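Local coordinates for protein benzoylformate Decarboxylase (PDB 4K9Q) that is a thiamine diphosphate- and magnesium-dependent enzyme that probably decarboxylates benzoylformate, at residues T447-E458 with K515-K526. Numbering follows the deposited sequence.
Sequences THVIYVVFQNEE and KGTSVIVVPITK. With MG (magnesium ion), chain C; TPP (thiamine diphosphate), chain D.
Val452 CG1 meets Val522 CG2 at 3.9 Å on one face of a parallel strand pair; Ile450 and Ile520 lie side by side on that face. On the other, Val453 CG2 packs on Val519 CG1, and the Tyr451 ring has its CE1 edge against Thr517 CG2 (3.8 Å), its hydroxyl bonded to Leu404 O. Between the faces, alternating backbone bonds run from Val449 to Ile524, the straightest being Ile520 N to Tyr451 O (2.8 Å, 172° at the hydrogen). Toward the N-terminal end, Lys515 CA sits over the centre of the His448 ring. Thr517 OG1, beside its own backbone N (chi1 -64°), donates to Thr447 O at 3.0 Å; a valine here would probably leave that carbonyl without its hydroxyl donor. Beyond the strands' C-terminal ends, Lys526 NZ makes a salt bridge with Glu458 OE1 (3.1 Å), its hydrogen bond weak; OE1 also pairs with Lys463. Asn456 OD1 (2.2 Å) and Glu458 O bind magnesium, joined by Asp429, the diphosphate and a water, while Asn456 ND2 donates to TPP O3B at 3.1 Å. A largely apolar strand pair of the C-terminal thiamine diphosphate-binding domain thus leads into polar ligands just past strand 449-455, consistent with this end supplying part of the magnesium and diphosphate site.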
ATOM      1  N   THR A 447       5.249 -38.375  10.859  1.00 11.94           N
ATOM      2  CA  THR A 447       4.252 -38.461   9.790  1.00 11.79           C
ATOM      3  C   THR A 447       4.638 -39.520   8.764  1.00 13.15           C
ATOM      4  O   THR A 447       5.829 -39.716   8.456  1.00 12.34           O
ATOM      5  CB  THR A 447       4.055 -37.105   9.050  1.00 12.06           C
ATOM      6  OG1 THR A 447       5.318 -36.639   8.558  1.00 14.28           O
ATOM      7  CG2 THR A 447       3.468 -36.059   9.991  1.00 13.40           C
ATOM      8  N   HIS A 448       3.634 -40.210   8.232  1.00 11.25           N
ATOM      9  CA  HIS A 448       3.889 -41.217   7.213  1.00 11.42           C
ATOM     10  C   HIS A 448       3.886 -40.537   5.848  1.00 11.45           C
ATOM     11  O   HIS A 448       2.835 -40.339   5.234  1.00 10.42           O
ATOM     12  CB  HIS A 448       2.847 -42.328   7.271  1.00 12.37           C
ATOM     13  CG  HIS A 448       3.245 -43.561   6.520  1.00 13.88           C
ATOM     14  ND1 HIS A 448       2.461 -44.693   6.478  1.00 16.15           N
ATOM     15  CD2 HIS A 448       4.347 -43.835   5.781  1.00 13.68           C
ATOM     16  CE1 HIS A 448       3.061 -45.612   5.743  1.00 13.41           C
ATOM     17  NE2 HIS A 448       4.210 -45.119   5.312  1.00 13.87           N
ATOM     18  N   VAL A 449       5.082 -40.156   5.404  1.00  9.00           N
ATOM     19  CA  VAL A 449       5.258 -39.407   4.170  1.00  9.36           C
ATOM     20  C   VAL A 449       6.404 -40.035   3.411  1.00 11.48           C
ATOM     21  O   VAL A 449       7.467 -40.280   3.976  1.00 11.41           O
ATOM     22  CB  VAL A 449       5.601 -37.918   4.453  1.00 10.41           C
ATOM     23  CG1 VAL A 449       5.865 -37.166   3.140  1.00 10.01           C
ATOM     24  CG2 VAL A 449       4.486 -37.239   5.249  1.00 10.15           C
ATOM     25  N   ILE A 450       6.187 -40.284   2.129  1.00  9.69           N
ATOM     26  CA  ILE A 450       7.175 -40.951   1.303  1.00  9.79           C
ATOM     27  C   ILE A 450       7.539 -40.035   0.153  1.00 10.84           C
ATOM     28  O   ILE A 450       6.720 -39.793  -0.749  1.00 12.47           O
ATOM     29  CB  ILE A 450       6.619 -42.273   0.738  1.00 11.50           C
ATOM     30  CG1 ILE A 450       6.185 -43.195   1.881  1.00 11.04           C
ATOM     31  CG2 ILE A 450       7.660 -42.968  -0.145  1.00 10.95           C
ATOM     32  CD1 ILE A 450       5.414 -44.403   1.415  1.00 13.30           C
ATOM     33  N   TYR A 451       8.754 -39.498   0.192  1.00  9.76           N
ATOM     34  CA  TYR A 451       9.218 -38.622  -0.871  1.00 11.42           C
ATOM     35  C   TYR A 451       9.934 -39.443  -1.918  1.00 14.15           C
ATOM     36  O   TYR A 451      10.934 -40.089  -1.621  1.00 13.96           O
ATOM     37  CB  TYR A 451      10.179 -37.570  -0.323  1.00 10.40           C
ATOM     38  CG  TYR A 451       9.537 -36.604   0.629  1.00 11.57           C
ATOM     39  CD1 TYR A 451       9.824 -36.639   1.991  1.00 11.82           C
ATOM     40  CD2 TYR A 451       8.643 -35.644   0.163  1.00 10.58           C
ATOM     41  CE1 TYR A 451       9.240 -35.741   2.869  1.00 10.83           C
ATOM     42  CE2 TYR A 451       8.044 -34.744   1.036  1.00  9.87           C
ATOM     43  CZ  TYR A 451       8.349 -34.798   2.384  1.00 11.61           C
ATOM     44  OH  TYR A 451       7.767 -33.902   3.251  1.00 12.34           O
ATOM     45  N   VAL A 452       9.414 -39.427  -3.142  1.00 10.13           N
ATOM     46  CA  VAL A 452      10.106 -40.055  -4.257  1.00  9.39           C
ATOM     47  C   VAL A 452      10.695 -38.938  -5.100  1.00 11.32           C
ATOM     48  O   VAL A 452       9.954 -38.142  -5.694  1.00 11.09           O
ATOM     49  CB  VAL A 452       9.170 -40.932  -5.109  1.00 11.59           C
ATOM     50  CG1 VAL A 452       9.953 -41.618  -6.228  1.00 11.09           C
ATOM     51  CG2 VAL A 452       8.485 -41.977  -4.227  1.00 15.36           C
ATOM     52  N   VAL A 453      12.020 -38.861  -5.131  1.00 11.21           N
ATOM     53  CA  VAL A 453      12.701 -37.769  -5.820  1.00  9.70           C
ATOM     54  C   VAL A 453      13.206 -38.209  -7.191  1.00 13.38           C
ATOM     55  O   VAL A 453      14.035 -39.116  -7.303  1.00 12.89           O
ATOM     56  CB  VAL A 453      13.892 -37.227  -4.999  1.00 11.42           C
ATOM     57  CG1 VAL A 453      14.526 -36.021  -5.710  1.00 15.48           C
ATOM     58  CG2 VAL A 453      13.462 -36.857  -3.598  1.00 11.12           C
ATOM     59  N   PHE A 454      12.696 -37.555  -8.225  1.00 11.51           N
ATOM     60  CA  PHE A 454      13.089 -37.827  -9.598  1.00 11.28           C
ATOM     61  C   PHE A 454      14.340 -37.035  -9.947  1.00 12.51           C
ATOM     62  O   PHE A 454      14.278 -35.835 -10.224  1.00 12.30           O
ATOM     63  CB  PHE A 454      11.927 -37.490 -10.546  1.00 10.46           C
ATOM     64  CG  PHE A 454      10.754 -38.428 -10.407  1.00 12.49           C
ATOM     65  CD1 PHE A 454       9.959 -38.408  -9.272  1.00 14.06           C
ATOM     66  CD2 PHE A 454      10.454 -39.328 -11.414  1.00 12.67           C
ATOM     67  CE1 PHE A 454       8.884 -39.284  -9.138  1.00 11.68           C
ATOM     68  CE2 PHE A 454       9.375 -40.198 -11.299  1.00 13.11           C
ATOM     69  CZ  PHE A 454       8.592 -40.178 -10.156  1.00 12.36           C
ATOM     70  N   GLN A 455      15.488 -37.699  -9.917  1.00 12.30           N
ATOM     71  CA  GLN A 455      16.752 -36.985 -10.058  1.00 12.43           C
ATOM     72  C   GLN A 455      17.292 -36.966 -11.493  1.00 12.84           C
ATOM     73  O   GLN A 455      17.933 -37.915 -11.935  1.00 12.65           O
ATOM     74  CB  GLN A 455      17.800 -37.528  -9.079  1.00 14.83           C
ATOM     75  CG  GLN A 455      19.088 -36.732  -9.115  1.00 16.52           C
ATOM     76  CD  GLN A 455      20.089 -37.184  -8.084  1.00 22.38           C
ATOM     77  OE1 GLN A 455      20.496 -38.347  -8.057  1.00 32.14           O
ATOM     78  NE2 GLN A 455      20.511 -36.262  -7.241  1.00 24.86           N
ATOM     79  N   ASN A 456      17.032 -35.872 -12.215  1.00 11.33           N
ATOM     80  CA  ASN A 456      17.614 -35.674 -13.547  1.00 11.81           C
ATOM     81  C   ASN A 456      18.764 -34.662 -13.559  1.00 13.64           C
ATOM     82  O   ASN A 456      19.291 -34.318 -14.620  1.00 14.83           O
ATOM     83  CB  ASN A 456      16.540 -35.322 -14.602  1.00 12.23           C
ATOM     84  CG  ASN A 456      15.717 -34.102 -14.218  1.00 14.59           C
ATOM     85  OD1 ASN A 456      16.053 -33.405 -13.274  1.00 11.82           O
ATOM     86  ND2 ASN A 456      14.636 -33.845 -14.952  1.00 12.03           N
ATOM     87  N   GLU A 457      19.167 -34.221 -12.367  1.00  9.81           N
ATOM     88  CA  GLU A 457      20.266 -33.272 -12.189  1.00 11.25           C
ATOM     89  C   GLU A 457      20.096 -31.985 -12.984  1.00 13.25           C
ATOM     90  O   GLU A 457      21.075 -31.409 -13.459  1.00 14.12           O
ATOM     91  CB  GLU A 457      21.615 -33.939 -12.504  1.00 14.38           C
ATOM     92  CG  GLU A 457      21.809 -35.190 -11.676  1.00 14.65           C
ATOM     93  CD  GLU A 457      23.235 -35.705 -11.692  1.00 29.32           C
ATOM     94  OE1 GLU A 457      23.766 -35.943 -12.792  1.00 33.77           O
ATOM     95  OE2 GLU A 457      23.816 -35.867 -10.599  1.00 35.77           O
ATOM     96  N   GLU A 458      18.855 -31.529 -13.110  1.00 12.71           N
ATOM     97  CA  GLU A 458      18.568 -30.311 -13.864  1.00  9.34           C
ATOM     98  C   GLU A 458      17.218 -29.725 -13.480  1.00 11.80           C
ATOM     99  O   GLU A 458      16.384 -30.404 -12.904  1.00 10.85           O
ATOM    100  CB  GLU A 458      18.573 -30.618 -15.369  1.00 13.96           C
ATOM    101  CG  GLU A 458      17.423 -31.538 -15.809  1.00 15.49           C
ATOM    102  CD  GLU A 458      17.608 -32.153 -17.199  1.00 19.61           C
ATOM    103  OE1 GLU A 458      18.537 -31.747 -17.931  1.00 18.22           O
ATOM    104  OE2 GLU A 458      16.814 -33.063 -17.541  1.00 20.98           O
ATOM    105  N   LYS A 515       5.906 -46.498   9.221  1.00 14.96           N
ATOM    106  CA  LYS A 515       5.110 -45.348   9.631  1.00 14.23           C
ATOM    107  C   LYS A 515       6.038 -44.214  10.067  1.00 16.98           C
ATOM    108  O   LYS A 515       6.344 -44.045  11.255  1.00 16.60           O
ATOM    109  CB  LYS A 515       4.145 -45.730  10.755  1.00 15.81           C
ATOM    110  CG  LYS A 515       2.863 -44.920  10.785  1.00 24.08           C
ATOM    111  CD  LYS A 515       3.088 -43.454  11.164  1.00 26.54           C
ATOM    112  CE  LYS A 515       3.198 -43.266  12.676  1.00 31.71           C
ATOM    113  NZ  LYS A 515       2.941 -41.847  13.091  1.00 29.58           N
ATOM    114  N   GLY A 516       6.498 -43.445   9.089  1.00 16.04           N
ATOM    115  CA  GLY A 516       7.468 -42.395   9.333  1.00 12.78           C
ATOM    116  C   GLY A 516       7.810 -41.806   7.984  1.00 11.52           C
ATOM    117  O   GLY A 516       7.177 -42.144   6.992  1.00 10.91           O
ATOM    118  N   THR A 517       8.815 -40.941   7.953  1.00 11.31           N
ATOM    119  CA  THR A 517       9.155 -40.205   6.741  1.00 12.89           C
ATOM    120  C   THR A 517      10.351 -40.843   6.044  1.00 12.95           C
ATOM    121  O   THR A 517      11.382 -41.090   6.674  1.00 12.32           O
ATOM    122  CB  THR A 517       9.440 -38.731   7.085  1.00 12.27           C
ATOM    123  OG1 THR A 517       8.243 -38.141   7.598  1.00 12.05           O
ATOM    124  CG2 THR A 517       9.901 -37.942   5.853  1.00 11.45           C
ATOM    125  N   SER A 518      10.195 -41.098   4.746  1.00 10.55           N
ATOM    126  CA  SER A 518      11.219 -41.742   3.924  1.00 12.13           C
ATOM    127  C   SER A 518      11.545 -40.900   2.688  1.00 13.69           C
ATOM    128  O   SER A 518      10.682 -40.196   2.161  1.00 13.72           O
ATOM    129  CB  SER A 518      10.732 -43.120   3.461  1.00 13.83           C
ATOM    130  OG  SER A 518      10.581 -44.034   4.543  1.00 16.35           O
ATOM    131  N   VAL A 519      12.789 -40.999   2.223  1.00 11.05           N
ATOM    132  CA  VAL A 519      13.210 -40.397   0.964  1.00 12.03           C
ATOM    133  C   VAL A 519      13.784 -41.481   0.055  1.00 12.67           C
ATOM    134  O   VAL A 519      14.698 -42.217   0.442  1.00 13.02           O
ATOM    135  CB  VAL A 519      14.254 -39.283   1.194  1.00 12.72           C
ATOM    136  CG1 VAL A 519      14.758 -38.718  -0.130  1.00 12.77           C
ATOM    137  CG2 VAL A 519      13.653 -38.184   2.050  1.00  8.83           C
ATOM    138  N   ILE A 520      13.228 -41.586  -1.143  1.00 10.34           N
ATOM    139  CA  ILE A 520      13.704 -42.535  -2.141  1.00 11.08           C
ATOM    140  C   ILE A 520      14.176 -41.751  -3.357  1.00 13.74           C
ATOM    141  O   ILE A 520      13.380 -41.099  -4.027  1.00 12.15           O
ATOM    142  CB  ILE A 520      12.587 -43.512  -2.545  1.00 10.48           C
ATOM    143  CG1 ILE A 520      12.067 -44.234  -1.298  1.00 11.45           C
ATOM    144  CG2 ILE A 520      13.086 -44.499  -3.603  1.00 15.04           C
ATOM    145  CD1 ILE A 520      10.877 -45.143  -1.540  1.00 13.76           C
ATOM    146  N   VAL A 521      15.473 -41.806  -3.636  1.00 10.69           N
ATOM    147  CA  VAL A 521      16.038 -41.041  -4.742  1.00  8.69           C
ATOM    148  C   VAL A 521      16.150 -41.943  -5.972  1.00 13.72           C
ATOM    149  O   VAL A 521      16.746 -43.024  -5.911  1.00 12.68           O
ATOM    150  CB  VAL A 521      17.420 -40.444  -4.354  1.00 11.91           C
ATOM    151  CG1 VAL A 521      17.988 -39.603  -5.497  1.00 11.66           C
ATOM    152  CG2 VAL A 521      17.306 -39.626  -3.057  1.00 11.08           C
ATOM    153  N   VAL A 522      15.555 -41.503  -7.077  1.00 11.72           N
ATOM    154  CA  VAL A 522      15.536 -42.268  -8.311  1.00 12.25           C
ATOM    155  C   VAL A 522      16.232 -41.477  -9.422  1.00 12.45           C
ATOM    156  O   VAL A 522      15.704 -40.472  -9.899  1.00 12.59           O
ATOM    157  CB  VAL A 522      14.091 -42.572  -8.751  1.00 13.41           C
ATOM    158  CG1 VAL A 522      14.093 -43.566  -9.922  1.00 15.01           C
ATOM    159  CG2 VAL A 522      13.276 -43.102  -7.575  1.00 15.21           C
ATOM    160  N   PRO A 523      17.437 -41.907  -9.822  1.00 13.92           N
ATOM    161  CA  PRO A 523      18.074 -41.254 -10.970  1.00 13.30           C
ATOM    162  C   PRO A 523      17.290 -41.566 -12.240  1.00 13.16           C
ATOM    163  O   PRO A 523      16.959 -42.732 -12.488  1.00 15.57           O
ATOM    164  CB  PRO A 523      19.458 -41.911 -11.038  1.00 16.48           C
ATOM    165  CG  PRO A 523      19.621 -42.664  -9.768  1.00 22.22           C
ATOM    166  CD  PRO A 523      18.252 -43.000  -9.271  1.00 18.00           C
ATOM    167  N   ILE A 524      16.975 -40.544 -13.030  1.00 10.55           N
ATOM    168  CA  ILE A 524      16.257 -40.756 -14.274  1.00 11.71           C
ATOM    169  C   ILE A 524      17.012 -40.125 -15.430  1.00 12.88           C
ATOM    170  O   ILE A 524      17.950 -39.345 -15.227  1.00 14.38           O
ATOM    171  CB  ILE A 524      14.815 -40.195 -14.221  1.00 11.61           C
ATOM    172  CG1 ILE A 524      14.826 -38.697 -13.887  1.00 14.05           C
ATOM    173  CG2 ILE A 524      13.983 -40.988 -13.200  1.00 14.08           C
ATOM    174  CD1 ILE A 524      13.495 -37.994 -14.148  1.00 12.54           C
ATOM    175  N   THR A 525      16.601 -40.473 -16.640  1.00 12.66           N
ATOM    176  CA  THR A 525      17.144 -39.864 -17.835  1.00 13.84           C
ATOM    177  C   THR A 525      17.030 -38.345 -17.754  1.00 17.91           C
ATOM    178  O   THR A 525      16.085 -37.811 -17.148  1.00 15.94           O
ATOM    179  CB  THR A 525      16.417 -40.382 -19.082  1.00 19.09           C
ATOM    180  OG1 THR A 525      16.952 -39.752 -20.252  1.00 17.02           O
ATOM    181  CG2 THR A 525      14.917 -40.110 -18.974  1.00 14.57           C
ATOM    182  N   LYS A 526      18.015 -37.669 -18.344  1.00 17.17           N
ATOM    183  CA  LYS A 526      18.030 -36.216 -18.435  1.00 21.91           C
ATOM    184  C   LYS A 526      17.283 -35.760 -19.678  1.00 24.27           C
ATOM    185  O   LYS A 526      17.011 -34.568 -19.841  1.00 26.55           O
ATOM    186  CB  LYS A 526      19.469 -35.683 -18.453  1.00 19.34           C
ATOM    187  CG  LYS A 526      20.290 -36.060 -17.223  1.00 28.44           C
ATOM    188  CD  LYS A 526      21.733 -35.576 -17.333  1.00 30.01           C
ATOM    189  CE  LYS A 526      21.967 -34.252 -16.606  1.00 36.61           C
ATOM    190  NZ  LYS A 526      21.273 -33.081 -17.220  1.00 34.58           N
TER
HETATM  191 MG    MG C 601      14.984 -31.978 -12.007  1.00 10.32          MG
HETATM  192  N1' TPP D 602      11.441 -20.419  -7.805  1.00 11.16           N
HETATM  193  C2' TPP D 602      10.203 -20.641  -7.223  1.00 13.06           C
HETATM  194  CM2 TPP D 602       9.980 -20.335  -5.772  1.00 13.69           C
HETATM  195  N3' TPP D 602       9.148 -21.130  -7.970  1.00 11.81           N
HETATM  196  C4' TPP D 602       9.325 -21.409  -9.302  1.00 14.76           C
HETATM  197  N4' TPP D 602       8.300 -21.865 -10.019  1.00 14.21           N
HETATM  198  C5' TPP D 602      10.577 -21.223  -9.888  1.00 13.17           C
HETATM  199  C6' TPP D 602      11.639 -20.710  -9.145  1.00 13.00           C
HETATM  200  C7' TPP D 602      10.772 -21.527 -11.351  1.00 13.93           C
HETATM  201  N3  TPP D 602      10.775 -22.931 -11.739  1.00 15.00           N
HETATM  202  C2  TPP D 602       9.704 -23.591 -12.320  1.00 20.14           C
HETATM  203  S1  TPP D 602       9.996 -25.133 -12.679  0.75 14.64           S
HETATM  204  C5  TPP D 602      11.507 -25.019 -12.117  1.00 11.77           C
HETATM  205  C4  TPP D 602      11.847 -23.760 -11.630  1.00 19.58           C
HETATM  206  CM4 TPP D 602      13.182 -23.370 -11.047  1.00 12.14           C
HETATM  207  C6  TPP D 602      12.354 -26.255 -12.226  1.00 17.16           C
HETATM  208  C7  TPP D 602      11.853 -27.457 -11.441  1.00 13.81           C
HETATM  209  O7  TPP D 602      12.914 -28.383 -11.481  1.00 16.37           O
HETATM  210  PA  TPP D 602      12.777 -29.850 -10.837  1.00 14.79           P
HETATM  211  O1A TPP D 602      12.067 -29.737  -9.518  1.00 14.04           O
HETATM  212  O2A TPP D 602      14.126 -30.474 -10.678  1.00 14.48           O
HETATM  213  O3A TPP D 602      11.761 -30.616 -11.820  1.00 13.58           O
HETATM  214  PB  TPP D 602      12.025 -31.147 -13.314  1.00 14.54           P
HETATM  215  O1B TPP D 602      11.502 -30.092 -14.234  1.00 17.35           O
HETATM  216  O2B TPP D 602      11.230 -32.426 -13.445  1.00 18.59           O
HETATM  217  O3B TPP D 602      13.484 -31.355 -13.565  1.00 12.17           O
HETATM  218  O   HOH W   1      13.375 -33.619 -11.527  1.00 13.80           O
HETATM  219  O   HOH W   2      20.231 -38.731 -13.698  1.00 31.93           O
HETATM  220  O   HOH W   3      14.292 -35.789 -17.305  1.00 18.31           O